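PDB 5HQA: alpha-glucosidase from Pseudoalteromonas sp. K8, which hydrolyses alpha-glucosides as a family 97 glycoside hydrolase that is activated by chloride and carries a calcium ion at its sugar-binding site. Local coordinates for residues T467-P472 against R508-L513; L502-N507 against A622-N627. One frame throughout, in Å; residues are numbered along the deposited sequence.

Contact 1 (T467-P472 against R508-L513); sequences TPPNPP and RPQTTL. With GLC (alpha-D-glucopyranose), chain B.
The side chain of Gln510 lies across two prolines of segment 467-472, crossing the Pro469 ring at about a right angle and running obliquely past Pro472. It gets there because CG stands anti to the carbonyl carbon (chi1 -63°) and the chain then extends, carrying the amide to the Pro469 ring, where Gln510 NE2 comes to 3.7 Å from Pro469 CG. The other amide atom turns to Pro472: Gln510 OE1 is 3.4 Å from Pro472 CD. Pro469 CB also lies 3.3 Å from Arg508 O, so that its ring fills the corner between that carbonyl and the glutamine.

Polar groups meet through water. One water donates to Pro469 O at 2.7 Å and to Gln510 OE1 at 2.8 Å; a second donates to Asn470 O and accepts from Gln510 N, both at 2.7 Å. The backbone of Gln510 is bent into an inverse gamma turn, whose bond from Thr511 N to Pro509 O is weak. The side-chain amide of Asn470 is engaged by Arg458 and Gly459, while Thr467 O receives a weak bond from O1 of a bound glucose.

These loops belong to the TIM-barrel-type catalytic region, at the edge of its sugar pocket. Four of the six residues of 467-472 are prolines without a backbone N-H, and Asn470 N is bonded to Asn463. The chemistry follows: Asn470 O and Gln510 OE1, 3.4 Å apart, are both acceptors and cannot bond each other, so each accepts from its own water, and water joins two loop segments that share no direct hydrogen bond.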
# COMPACT_ATOMS: atom_id res chain seq x y z
N THR A 467 -0.51 -21.67 -5.89
CA THR A 467 -0.43 -23.04 -5.37
C THR A 467 -0.22 -23.10 -3.85
O THR A 467 0.81 -23.59 -3.38
CB THR A 467 0.72 -23.82 -6.07
OG1 THR A 467 0.78 -23.45 -7.45
CG2 THR A 467 0.48 -25.31 -6.00
N PRO A 468 -1.21 -22.64 -3.07
CA PRO A 468 -2.55 -22.20 -3.48
C PRO A 468 -2.64 -20.72 -3.86
O PRO A 468 -1.78 -19.90 -3.49
CB PRO A 468 -3.39 -22.47 -2.23
CG PRO A 468 -2.44 -22.16 -1.12
CD PRO A 468 -1.10 -22.71 -1.60
N PRO A 469 -3.72 -20.39 -4.58
CA PRO A 469 -4.01 -18.98 -4.87
C PRO A 469 -4.48 -18.26 -3.61
O PRO A 469 -4.57 -18.88 -2.54
CB PRO A 469 -5.12 -19.07 -5.93
CG PRO A 469 -5.84 -20.32 -5.57
CD PRO A 469 -4.76 -21.29 -5.12
N ASN A 470 -4.77 -16.97 -3.72
CA ASN A 470 -5.27 -16.23 -2.57
C ASN A 470 -6.59 -16.84 -2.10
O ASN A 470 -7.43 -17.23 -2.92
CB ASN A 470 -5.48 -14.75 -2.91
CG ASN A 470 -4.22 -14.07 -3.41
OD1 ASN A 470 -3.10 -14.48 -3.09
ND2 ASN A 470 -4.39 -13.01 -4.20
N PRO A 471 -6.81 -16.94 -0.79
CA PRO A 471 -8.06 -17.51 -0.28
C PRO A 471 -9.20 -16.51 -0.38
O PRO A 471 -8.97 -15.30 -0.54
CB PRO A 471 -7.73 -17.83 1.19
CG PRO A 471 -6.72 -16.76 1.55
CD PRO A 471 -5.88 -16.58 0.30
N PRO A 472 -10.44 -16.98 -0.30
CA PRO A 472 -11.59 -16.05 -0.31
C PRO A 472 -11.47 -14.89 0.66
O PRO A 472 -11.92 -13.79 0.34
CB PRO A 472 -12.76 -16.97 0.03
CG PRO A 472 -12.35 -18.28 -0.61
CD PRO A 472 -10.87 -18.39 -0.39
N ARG A 508 -6.61 -20.14 -9.52
CA ARG A 508 -7.55 -19.19 -10.11
C ARG A 508 -7.92 -18.20 -9.02
O ARG A 508 -7.73 -18.50 -7.83
CB ARG A 508 -8.81 -19.90 -10.62
CG ARG A 508 -9.36 -20.88 -9.58
CD ARG A 508 -10.84 -21.20 -9.76
NE ARG A 508 -11.71 -20.06 -9.47
CZ ARG A 508 -13.00 -20.17 -9.14
NH1 ARG A 508 -13.56 -21.37 -9.03
NH2 ARG A 508 -13.72 -19.08 -8.92
N PRO A 509 -8.44 -17.03 -9.37
CA PRO A 509 -9.06 -16.19 -8.33
C PRO A 509 -10.22 -16.96 -7.72
O PRO A 509 -11.11 -17.45 -8.43
CB PRO A 509 -9.53 -14.94 -9.09
CG PRO A 509 -8.69 -14.93 -10.36
CD PRO A 509 -8.51 -16.39 -10.70
N GLN A 510 -10.19 -17.12 -6.41
CA GLN A 510 -11.23 -17.86 -5.71
C GLN A 510 -12.34 -16.90 -5.30
O GLN A 510 -12.58 -16.62 -4.12
CB GLN A 510 -10.63 -18.60 -4.52
CG GLN A 510 -9.63 -19.65 -4.97
CD GLN A 510 -9.19 -20.58 -3.86
OE1 GLN A 510 -9.08 -20.17 -2.70
NE2 GLN A 510 -8.96 -21.84 -4.21
N THR A 511 -12.98 -16.33 -6.33
CA THR A 511 -13.99 -15.29 -6.17
C THR A 511 -15.06 -15.48 -7.23
O THR A 511 -14.90 -16.26 -8.17
CB THR A 511 -13.41 -13.87 -6.30
OG1 THR A 511 -13.30 -13.52 -7.69
CG2 THR A 511 -12.04 -13.73 -5.63
N THR A 512 -16.16 -14.74 -7.07
CA THR A 512 -17.15 -14.61 -8.13
C THR A 512 -16.75 -13.47 -9.06
O THR A 512 -15.83 -12.70 -8.80
CB THR A 512 -18.55 -14.33 -7.56
OG1 THR A 512 -18.55 -13.04 -6.93
CG2 THR A 512 -18.95 -15.40 -6.54
N LEU A 513 -17.49 -13.37 -10.17
CA LEU A 513 -17.26 -12.30 -11.13
C LEU A 513 -17.57 -10.93 -10.53
O LEU A 513 -16.82 -9.98 -10.71
CB LEU A 513 -18.11 -12.54 -12.38
CG LEU A 513 -18.04 -11.53 -13.52
CD1 LEU A 513 -16.63 -11.42 -14.06
CD2 LEU A 513 -19.01 -11.97 -14.62
C1 GLC B . 4.27 -22.35 -5.19
C2 GLC B . 4.62 -22.79 -6.60
C3 GLC B . 5.39 -21.81 -7.44
C4 GLC B . 5.77 -20.48 -6.87
C5 GLC B . 5.56 -20.27 -5.36
C6 GLC B . 4.49 -19.28 -5.07
O1 GLC B . 4.10 -23.46 -4.38
O2 GLC B . 5.40 -23.99 -6.53
O3 GLC B . 4.63 -21.61 -8.69
O4 GLC B . 7.25 -20.35 -7.02
O5 GLC B . 5.32 -21.51 -4.59
O6 GLC B . 4.97 -18.48 -4.01
O HOH W 1 -6.51 -20.57 -1.65
O HOH W 2 -8.61 -15.62 -4.79

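Contact 2 (L502-N507 against A622-N627); sequences LGANTN and AEWKNN
Gly503 and Lys625 meet where a loop of the catalytic region touches the loop of a beta-hairpin, the connection between antiparallel strands 611-618 and 631-638 of the C-terminal domain. The polar part of the contact is a single direct bond: Gly503 N donates to Lys625 O over 2.7 Å, reaching it from above the carbonyl plane at an N-H...O angle of 147°. Beside this bond Asn626 OD1 lies 3.5 Å from the same Gly503 N. The extended backbone of Gly503, at a positive phi of 90°, suits a residue without a side chain.

Hydrogen bonds inside the hairpin loop set up its half of the contact. The Glu623 carboxylate folds back over the loop and accepts from Lys625 N through OE2 and, at 2.8 Å, from Asn626 N through OE1, both donors standing above the carboxylate plane. Paired backbone bonds between Glu623 and Asn627 close the base. The Arg508 guanidinium also reaches two carbonyls here, with a hydrogen bond at Trp624 O and a weak one at Lys625 O.

Van der Waals contacts flank the bond. Leu502 rests its carbons against backbone carbonyl oxygens, with CB 3.7 Å from Lys625 O and CD1 near Asn626 O. The apolar pair is Ala504 and Trp624: the alanine methyl touches both the far end of the indole and the aliphatic chain of Lys625. The tryptophan reaches it because CG lies between the backbone N and carbonyl carbon (chi1 71°), which also brings the ring beneath its neighbour: Lys625 CG stands over the ring centre, 3.4 Å above its plane. Ala504 CB completes the cluster, 3.6 Å from Trp624 CH2 and 4.0 Å from Lys625 CE.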
# COMPACT_ATOMS: atom_id res chain seq x y z
N LEU A 502 -12.42 -24.84 -13.03
CA LEU A 502 -13.17 -24.30 -11.90
C LEU A 502 -12.97 -25.19 -10.68
O LEU A 502 -12.12 -26.09 -10.66
CB LEU A 502 -14.65 -24.14 -12.26
CG LEU A 502 -14.94 -23.02 -13.27
CD1 LEU A 502 -16.43 -22.91 -13.54
CD2 LEU A 502 -14.37 -21.69 -12.78
N GLY A 503 -13.77 -24.96 -9.63
CA GLY A 503 -13.60 -25.69 -8.39
C GLY A 503 -12.64 -24.99 -7.44
O GLY A 503 -12.09 -23.92 -7.73
N ALA A 504 -12.42 -25.63 -6.30
CA ALA A 504 -11.67 -25.04 -5.20
C ALA A 504 -10.21 -25.48 -5.14
O ALA A 504 -9.49 -25.07 -4.23
CB ALA A 504 -12.34 -25.39 -3.86
N ASN A 505 -9.75 -26.28 -6.10
CA ASN A 505 -8.42 -26.89 -6.00
C ASN A 505 -7.52 -26.55 -7.18
O ASN A 505 -6.54 -27.26 -7.43
CB ASN A 505 -8.55 -28.41 -5.87
CG ASN A 505 -9.43 -28.81 -4.71
OD1 ASN A 505 -10.48 -29.44 -4.90
ND2 ASN A 505 -9.03 -28.44 -3.51
N THR A 506 -7.83 -25.48 -7.91
CA THR A 506 -7.03 -25.03 -9.04
C THR A 506 -6.49 -23.64 -8.75
O THR A 506 -7.00 -22.93 -7.87
CB THR A 506 -7.86 -25.00 -10.33
OG1 THR A 506 -9.07 -24.28 -10.07
CG2 THR A 506 -8.22 -26.40 -10.77
N ASN A 507 -5.46 -23.25 -9.50
CA ASN A 507 -4.94 -21.89 -9.41
C ASN A 507 -5.84 -20.97 -10.22
O ASN A 507 -5.82 -21.00 -11.45
CB ASN A 507 -3.49 -21.82 -9.90
CG ASN A 507 -2.49 -22.32 -8.86
OD1 ASN A 507 -2.60 -22.03 -7.65
ND2 ASN A 507 -1.50 -23.09 -9.32
N ALA A 622 -25.20 -17.80 -7.54
CA ALA A 622 -23.75 -17.67 -7.60
C ALA A 622 -23.08 -18.29 -6.38
O ALA A 622 -23.58 -18.17 -5.25
CB ALA A 622 -23.36 -16.20 -7.71
N GLU A 623 -21.96 -18.95 -6.61
CA GLU A 623 -21.05 -19.37 -5.54
C GLU A 623 -19.69 -19.61 -6.20
O GLU A 623 -19.63 -20.12 -7.31
CB GLU A 623 -21.56 -20.63 -4.81
CG GLU A 623 -21.67 -21.88 -5.67
CD GLU A 623 -20.36 -22.67 -5.73
OE1 GLU A 623 -20.24 -23.54 -6.62
OE2 GLU A 623 -19.46 -22.45 -4.88
N TRP A 624 -18.61 -19.22 -5.50
CA TRP A 624 -17.35 -19.02 -6.22
C TRP A 624 -16.77 -20.31 -6.79
O TRP A 624 -16.05 -20.25 -7.79
CB TRP A 624 -16.32 -18.33 -5.32
CG TRP A 624 -15.75 -19.16 -4.20
CD1 TRP A 624 -16.19 -19.22 -2.90
CD2 TRP A 624 -14.59 -20.02 -4.27
NE1 TRP A 624 -15.39 -20.07 -2.17
CE2 TRP A 624 -14.40 -20.57 -2.98
CE3 TRP A 624 -13.71 -20.38 -5.30
CZ2 TRP A 624 -13.37 -21.47 -2.69
CZ3 TRP A 624 -12.68 -21.27 -5.01
CH2 TRP A 624 -12.52 -21.80 -3.72
N LYS A 625 -17.04 -21.47 -6.19
CA LYS A 625 -16.32 -22.68 -6.57
C LYS A 625 -16.68 -23.15 -7.97
O LYS A 625 -15.81 -23.30 -8.84
CB LYS A 625 -16.57 -23.79 -5.55
CG LYS A 625 -15.98 -23.47 -4.18
CD LYS A 625 -16.26 -24.56 -3.16
CE LYS A 625 -15.62 -24.21 -1.82
NZ LYS A 625 -16.05 -25.16 -0.76
N ASN A 626 -17.96 -23.41 -8.21
CA ASN A 626 -18.39 -23.94 -9.49
C ASN A 626 -19.41 -23.06 -10.20
O ASN A 626 -19.75 -23.36 -11.35
CB ASN A 626 -18.93 -25.36 -9.31
CG ASN A 626 -17.86 -26.31 -8.82
OD1 ASN A 626 -16.90 -26.60 -9.54
ND2 ASN A 626 -17.99 -26.77 -7.58
N ASN A 627 -19.88 -21.98 -9.58
CA ASN A 627 -20.81 -21.10 -10.27
C ASN A 627 -20.42 -19.64 -10.08
O ASN A 627 -21.24 -18.84 -9.62
CB ASN A 627 -22.23 -21.37 -9.77
CG ASN A 627 -23.29 -20.86 -10.71
OD1 ASN A 627 -23.04 -20.67 -11.90
ND2 ASN A 627 -24.49 -20.64 -10.19

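In the fold
Followed from the N terminus, the chain leaves helix 462-465 through 467-472, passes helices 474-478 and 482-485, and returns in 502-507 and 508-513 before helix 513-522. Contact 1 closes this excursion of 35 residues within the catalytic region. Contact 2 spans 114 residues, from the same returning loop to the hairpin loop 622-627, and so ties the catalytic region to the C-terminal beta domain. The two closures cross, because 502-507 lies inside the span of contact 1 while its partner 622-627 lies beyond it. A direct bond also joins them: Asn507 OD1 probably accepts from Thr467 N. The returning loop thereby links the sugar pocket's edge with the C-terminal domain.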